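Local coordinates for protein PA_0080 (Pseudomonas aeruginosa, PDB 3ZHN) that is a lipoprotein of the type VI secretion system that probably tethers the membrane-spanning part of the machine to the outer membrane, at residues A[64-76]-A[117-131]. Sequence-based numbering, arbitrary orientation.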
loop_
_atom_site.group_PDB
_atom_site.type_symbol
_atom_site.label_atom_id
_atom_site.label_comp_id
_atom_site.label_asym_id
_atom_site.label_seq_id
_atom_site.Cartn_x
_atom_site.Cartn_y
_atom_site.Cartn_z
ATOM N N ASP A 64 -12.386 -5.706 3.101
ATOM C CA ASP A 64 -11.511 -5.553 1.919
ATOM C C ASP A 64 -11.999 -6.237 0.646
ATOM O O ASP A 64 -11.249 -6.340 -0.334
ATOM C CB ASP A 64 -10.057 -5.871 2.170
ATOM C CG ASP A 64 -9.772 -7.337 2.460
ATOM O OD1 ASP A 64 -10.724 -8.196 2.421
ATOM O OD2 ASP A 64 -8.554 -7.654 2.710
ATOM N N THR A 65 -13.208 -6.817 0.716
ATOM C CA THR A 65 -13.744 -7.519 -0.457
ATOM C C THR A 65 -13.988 -6.580 -1.611
ATOM O O THR A 65 -13.534 -6.826 -2.752
ATOM C CB THR A 65 -15.027 -8.327 -0.043
ATOM O OG1 THR A 65 -14.725 -9.176 1.068
ATOM C CG2 THR A 65 -15.582 -9.066 -1.225
ATOM N N ALA A 66 -14.705 -5.489 -1.383
ATOM C CA ALA A 66 -14.892 -4.528 -2.465
ATOM C C ALA A 66 -13.589 -3.953 -2.951
ATOM O O ALA A 66 -13.392 -3.810 -4.155
ATOM C CB ALA A 66 -15.833 -3.385 -2.007
ATOM N N PHE A 67 -12.694 -3.593 -2.018
ATOM C CA PHE A 67 -11.405 -3.097 -2.351
ATOM C C PHE A 67 -10.696 -3.970 -3.408
ATOM O O PHE A 67 -10.157 -3.484 -4.383
ATOM C CB PHE A 67 -10.551 -2.952 -1.081
ATOM C CG PHE A 67 -9.182 -2.380 -1.368
ATOM C CD1 PHE A 67 -8.977 -1.033 -1.552
ATOM C CD2 PHE A 67 -8.107 -3.223 -1.479
ATOM C CE1 PHE A 67 -7.728 -0.560 -1.806
ATOM C CE2 PHE A 67 -6.830 -2.740 -1.748
ATOM C CZ PHE A 67 -6.659 -1.439 -1.924
ATOM N N GLY A 68 -10.648 -5.263 -3.132
ATOM C CA GLY A 68 -9.991 -6.253 -4.020
ATOM C C GLY A 68 -10.672 -6.500 -5.354
ATOM O O GLY A 68 -10.028 -7.096 -6.224
ATOM N N ARG A 69 -11.960 -6.095 -5.478
ATOM C CA ARG A 69 -12.742 -6.247 -6.696
ATOM C C ARG A 69 -12.841 -5.018 -7.556
ATOM O O ARG A 69 -13.392 -5.064 -8.655
ATOM C CB ARG A 69 -14.199 -6.632 -6.337
ATOM C CG ARG A 69 -14.288 -8.050 -5.828
ATOM C CD ARG A 69 -15.691 -8.276 -5.275
ATOM N NE ARG A 69 -15.919 -9.656 -4.844
ATOM C CZ ARG A 69 -16.996 -10.128 -4.226
ATOM N NH1 ARG A 69 -17.975 -9.317 -3.876
ATOM N NH2 ARG A 69 -17.106 -11.445 -3.978
ATOM N N ALA A 70 -12.380 -3.876 -7.019
ATOM C CA ALA A 70 -12.632 -2.584 -7.651
ATOM C C ALA A 70 -11.635 -2.343 -8.779
ATOM O O ALA A 70 -10.502 -2.764 -8.737
ATOM C CB ALA A 70 -12.484 -1.517 -6.639
ATOM N N ASP A 71 -12.055 -1.588 -9.778
ATOM C CA ASP A 71 -11.149 -1.099 -10.817
ATOM C C ASP A 71 -10.194 -0.024 -10.237
ATOM O O ASP A 71 -10.490 0.737 -9.291
ATOM C CB ASP A 71 -11.965 -0.431 -11.935
ATOM C CG ASP A 71 -12.649 -1.432 -12.831
ATOM O OD1 ASP A 71 -12.640 -2.667 -12.620
ATOM O OD2 ASP A 71 -13.344 -1.006 -13.767
ATOM N N TYR A 72 -9.047 0.078 -10.890
ATOM C CA TYR A 72 -8.045 1.052 -10.555
ATOM C C TYR A 72 -8.577 2.495 -10.468
ATOM O O TYR A 72 -8.345 3.140 -9.456
ATOM C CB TYR A 72 -6.902 1.008 -11.555
ATOM C CG TYR A 72 -5.820 1.991 -11.254
ATOM C CD1 TYR A 72 -5.921 3.274 -11.689
ATOM C CD2 TYR A 72 -4.693 1.584 -10.510
ATOM C CE1 TYR A 72 -4.918 4.217 -11.408
ATOM C CE2 TYR A 72 -3.716 2.472 -10.187
ATOM C CZ TYR A 72 -3.805 3.805 -10.652
ATOM O OH TYR A 72 -2.848 4.755 -10.335
ATOM N N PHE A 73 -9.240 2.993 -11.508
ATOM C CA PHE A 73 -9.706 4.356 -11.465
ATOM C C PHE A 73 -10.715 4.605 -10.306
ATOM O O PHE A 73 -10.786 5.691 -9.703
ATOM C CB PHE A 73 -10.366 4.805 -12.776
ATOM C CG PHE A 73 -9.394 5.101 -13.899
ATOM C CD1 PHE A 73 -8.355 5.966 -13.735
ATOM C CD2 PHE A 73 -9.616 4.543 -15.181
ATOM C CE1 PHE A 73 -7.515 6.256 -14.816
ATOM C CE2 PHE A 73 -8.796 4.823 -16.249
ATOM C CZ PHE A 73 -7.766 5.708 -16.063
ATOM N N ALA A 74 -11.484 3.574 -9.992
ATOM C CA ALA A 74 -12.501 3.683 -8.947
ATOM C C ALA A 74 -11.773 3.858 -7.583
ATOM O O ALA A 74 -12.182 4.637 -6.756
ATOM C CB ALA A 74 -13.418 2.435 -8.964
ATOM N N LEU A 75 -10.688 3.123 -7.370
ATOM C CA LEU A 75 -9.927 3.188 -6.112
ATOM C C LEU A 75 -9.120 4.473 -5.975
ATOM O O LEU A 75 -8.793 4.902 -4.826
ATOM C CB LEU A 75 -8.941 1.999 -6.011
ATOM C CG LEU A 75 -9.622 0.686 -5.723
ATOM C CD1 LEU A 75 -8.630 -0.453 -5.659
ATOM C CD2 LEU A 75 -10.499 0.728 -4.460
ATOM N N THR A 76 -8.683 5.030 -7.084
ATOM C CA THR A 76 -7.777 6.175 -7.038
ATOM C C THR A 76 -8.486 7.519 -7.110
ATOM O O THR A 76 -8.090 8.434 -6.474
ATOM C CB THR A 76 -6.689 6.079 -8.130
ATOM O OG1 THR A 76 -7.245 5.975 -9.369
ATOM C CG2 THR A 76 -5.934 4.865 -8.039
ATOM N N VAL A 117 -2.331 0.505 -3.279
ATOM C CA VAL A 117 -2.457 0.694 -4.707
ATOM C C VAL A 117 -1.242 1.527 -5.174
ATOM O O VAL A 117 -0.991 2.616 -4.642
ATOM C CB VAL A 117 -3.732 1.417 -5.108
ATOM C CG1 VAL A 117 -3.788 1.779 -6.584
ATOM C CG2 VAL A 117 -4.952 0.596 -4.766
ATOM N N ALA A 118 -0.488 0.966 -6.123
ATOM C CA ALA A 118 0.675 1.649 -6.702
ATOM C C ALA A 118 0.366 1.950 -8.167
ATOM O O ALA A 118 -0.053 1.076 -8.925
ATOM C CB ALA A 118 1.841 0.726 -6.633
ATOM N N ALA A 119 0.652 3.178 -8.563
ATOM C CA ALA A 119 0.377 3.654 -9.892
ATOM C C ALA A 119 1.485 3.291 -10.850
ATOM O O ALA A 119 2.165 4.160 -11.429
ATOM C CB ALA A 119 0.191 5.156 -9.850
ATOM N N TYR A 120 1.666 1.983 -11.022
ATOM C CA TYR A 120 2.630 1.483 -12.013
ATOM C C TYR A 120 2.206 1.908 -13.454
ATOM O O TYR A 120 1.018 1.930 -13.777
ATOM C CB TYR A 120 2.824 -0.057 -11.915
ATOM C CG TYR A 120 3.705 -0.468 -10.789
ATOM C CD1 TYR A 120 5.038 -0.193 -10.846
ATOM C CD2 TYR A 120 3.215 -0.993 -9.617
ATOM C CE1 TYR A 120 5.906 -0.529 -9.822
ATOM C CE2 TYR A 120 4.079 -1.337 -8.578
ATOM C CZ TYR A 120 5.436 -1.122 -8.694
ATOM O OH TYR A 120 6.284 -1.444 -7.646
ATOM N N ARG A 121 3.229 2.190 -14.264
ATOM C CA ARG A 121 3.020 2.649 -15.655
ATOM C C ARG A 121 2.210 1.681 -16.530
ATOM O O ARG A 121 1.352 2.117 -17.292
ATOM C CB ARG A 121 4.343 2.965 -16.292
ATOM C CG ARG A 121 4.263 3.568 -17.681
ATOM C CD ARG A 121 5.620 3.878 -18.308
ATOM N NE ARG A 121 6.498 2.731 -18.300
ATOM C CZ ARG A 121 6.462 1.757 -19.226
ATOM N NH1 ARG A 121 5.619 1.809 -20.231
ATOM N NH2 ARG A 121 7.292 0.716 -19.133
ATOM N N ASP A 122 2.470 0.413 -16.338
ATOM C CA ASP A 122 1.789 -0.642 -17.091
ATOM C C ASP A 122 1.160 -1.557 -16.053
ATOM O O ASP A 122 1.764 -2.545 -15.578
ATOM C CB ASP A 122 2.698 -1.424 -18.017
ATOM C CG ASP A 122 1.974 -2.598 -18.689
ATOM O OD1 ASP A 122 0.717 -2.559 -18.817
ATOM O OD2 ASP A 122 2.641 -3.598 -19.033
ATOM N N LEU A 123 -0.088 -1.297 -15.769
ATOM C CA LEU A 123 -0.828 -2.101 -14.753
ATOM C C LEU A 123 -1.053 -3.559 -15.160
ATOM O O LEU A 123 -1.092 -4.435 -14.304
ATOM C CB LEU A 123 -2.138 -1.418 -14.416
ATOM C CG LEU A 123 -1.946 -0.072 -13.746
ATOM C CD1 LEU A 123 -3.275 0.612 -13.624
ATOM C CD2 LEU A 123 -1.232 -0.075 -12.390
ATOM N N ASP A 124 -1.066 -3.853 -16.463
ATOM C CA ASP A 124 -1.195 -5.273 -16.930
ATOM C C ASP A 124 -0.120 -6.167 -16.416
ATOM O O ASP A 124 -0.401 -7.312 -16.129
ATOM C CB ASP A 124 -1.332 -5.325 -18.474
ATOM C CG ASP A 124 -1.138 -6.763 -19.035
ATOM O OD1 ASP A 124 -0.011 -7.272 -19.345
ATOM O OD2 ASP A 124 -2.109 -7.442 -19.119
ATOM N N ARG A 125 1.117 -5.710 -16.420
ATOM C CA ARG A 125 2.219 -6.547 -15.981
ATOM C C ARG A 125 2.486 -6.441 -14.484
ATOM O O ARG A 125 3.300 -7.238 -13.958
ATOM C CB ARG A 125 3.515 -6.109 -16.726
ATOM C CG ARG A 125 4.192 -4.891 -16.065
ATOM C CD ARG A 125 5.458 -4.361 -16.674
ATOM N NE ARG A 125 5.191 -3.851 -18.033
ATOM C CZ ARG A 125 6.139 -3.324 -18.827
ATOM N NH1 ARG A 125 7.398 -3.244 -18.458
ATOM N NH2 ARG A 125 5.837 -2.850 -19.992
ATOM N N ALA A 126 1.788 -5.537 -13.788
ATOM C CA ALA A 126 2.192 -5.194 -12.447
ATOM C C ALA A 126 1.348 -5.877 -11.376
ATOM O O ALA A 126 0.139 -6.053 -11.546
ATOM C CB ALA A 126 2.136 -3.663 -12.253
ATOM N N THR A 127 1.975 -6.153 -10.226
ATOM C CA THR A 127 1.212 -6.419 -8.983
ATOM C C THR A 127 1.074 -5.079 -8.288
ATOM O O THR A 127 1.831 -4.634 -7.425
ATOM C CB THR A 127 1.940 -7.439 -8.149
ATOM O OG1 THR A 127 2.172 -8.604 -8.945
ATOM C CG2 THR A 127 1.158 -7.879 -6.942
ATOM N N TRP A 128 0.010 -4.404 -8.693
ATOM C CA TRP A 128 -0.252 -3.045 -8.284
ATOM C C TRP A 128 -1.187 -2.863 -7.101
ATOM O O TRP A 128 -1.322 -1.746 -6.602
ATOM C CB TRP A 128 -0.782 -2.178 -9.440
ATOM C CG TRP A 128 -2.051 -2.732 -10.040
ATOM C CD1 TRP A 128 -2.141 -3.512 -11.177
ATOM C CD2 TRP A 128 -3.395 -2.411 -9.687
ATOM N NE1 TRP A 128 -3.468 -3.730 -11.496
ATOM C CE2 TRP A 128 -4.256 -3.079 -10.598
ATOM C CE3 TRP A 128 -3.975 -1.657 -8.633
ATOM C CZ2 TRP A 128 -5.665 -2.999 -10.496
ATOM C CZ3 TRP A 128 -5.343 -1.575 -8.539
ATOM C CH2 TRP A 128 -6.179 -2.243 -9.470
ATOM N N ARG A 129 -1.771 -3.958 -6.623
ATOM C CA ARG A 129 -2.623 -3.933 -5.494
ATOM C C ARG A 129 -2.222 -5.056 -4.531
ATOM O O ARG A 129 -1.952 -6.168 -4.960
ATOM C CB ARG A 129 -4.095 -4.101 -5.926
ATOM C CG ARG A 129 -5.074 -4.175 -4.767
ATOM C CD ARG A 129 -6.534 -4.036 -5.163
ATOM N NE ARG A 129 -6.797 -4.981 -6.220
ATOM C CZ ARG A 129 -7.789 -4.851 -7.105
ATOM N NH1 ARG A 129 -8.733 -3.965 -6.911
ATOM N NH2 ARG A 129 -7.759 -5.595 -8.198
ATOM N N GLN A 130 -2.265 -4.763 -3.224
ATOM C CA GLN A 130 -2.103 -5.720 -2.171
ATOM C C GLN A 130 -3.068 -5.418 -1.038
ATOM O O GLN A 130 -3.424 -4.265 -0.852
ATOM C CB GLN A 130 -0.688 -5.722 -1.606
ATOM C CG GLN A 130 0.447 -6.146 -2.526
ATOM C CD GLN A 130 0.494 -7.596 -2.804
ATOM O OE1 GLN A 130 -0.371 -8.328 -2.466
ATOM N NE2 GLN A 130 1.549 -8.019 -3.430
ATOM N N VAL A 131 -3.527 -6.466 -0.341
ATOM C CA VAL A 131 -4.279 -6.278 0.885
ATOM C C VAL A 131 -3.677 -7.122 1.969
ATOM O O VAL A 131 -3.084 -8.170 1.664
ATOM C CB VAL A 131 -5.768 -6.773 0.768
ATOM C CG1 VAL A 131 -6.539 -5.969 -0.212
ATOM C CG2 VAL A 131 -5.889 -8.305 0.445
#
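Arg129 and Val131 of strand 129-133, outermost in its sheet within the chain, meet a short, weakly bonded helix at about 65-69; the axes of pieces 65-69 and 129-131 run antiparallel at 164° and come within 9.4 Å at closest. Arg129 shows how one side chain can tie a sheet to the turn leaving a helix. Its chain reaches past the Phe67 ring and bends at chi3, bringing NH1 to two backbone carbonyls: a bond to Ala70 O (2.8 Å), made in the carbonyl plane on a lone pair, and a weak, more bent one to Phe67 O (2.9 Å). The guanidinium lies between Gly68 O over one face and Trp128 CH2 over the other. With CG anti to its backbone N (chi1 -178°), Phe67 puts its ring edge against Val131 CG1, 3.4 Å from CD2. Tyr72, from the next helix, turns its edge to the indole face of Trp128 in a T-shaped stack, planes at 73°, while Leu123 CD1 makes a CH-pi contact over one Tyr72 face and Thr76 CG2 covers the other. Val117 bridges both groups, CG1 to Tyr72 and CG2 to Phe67 and Leu75. These helices cover one face of the antiparallel sheet in the TssJ beta-sandwich, where Tyr59 of strand 54-61 and Leu83 of helix 79-83 also pack on Phe67.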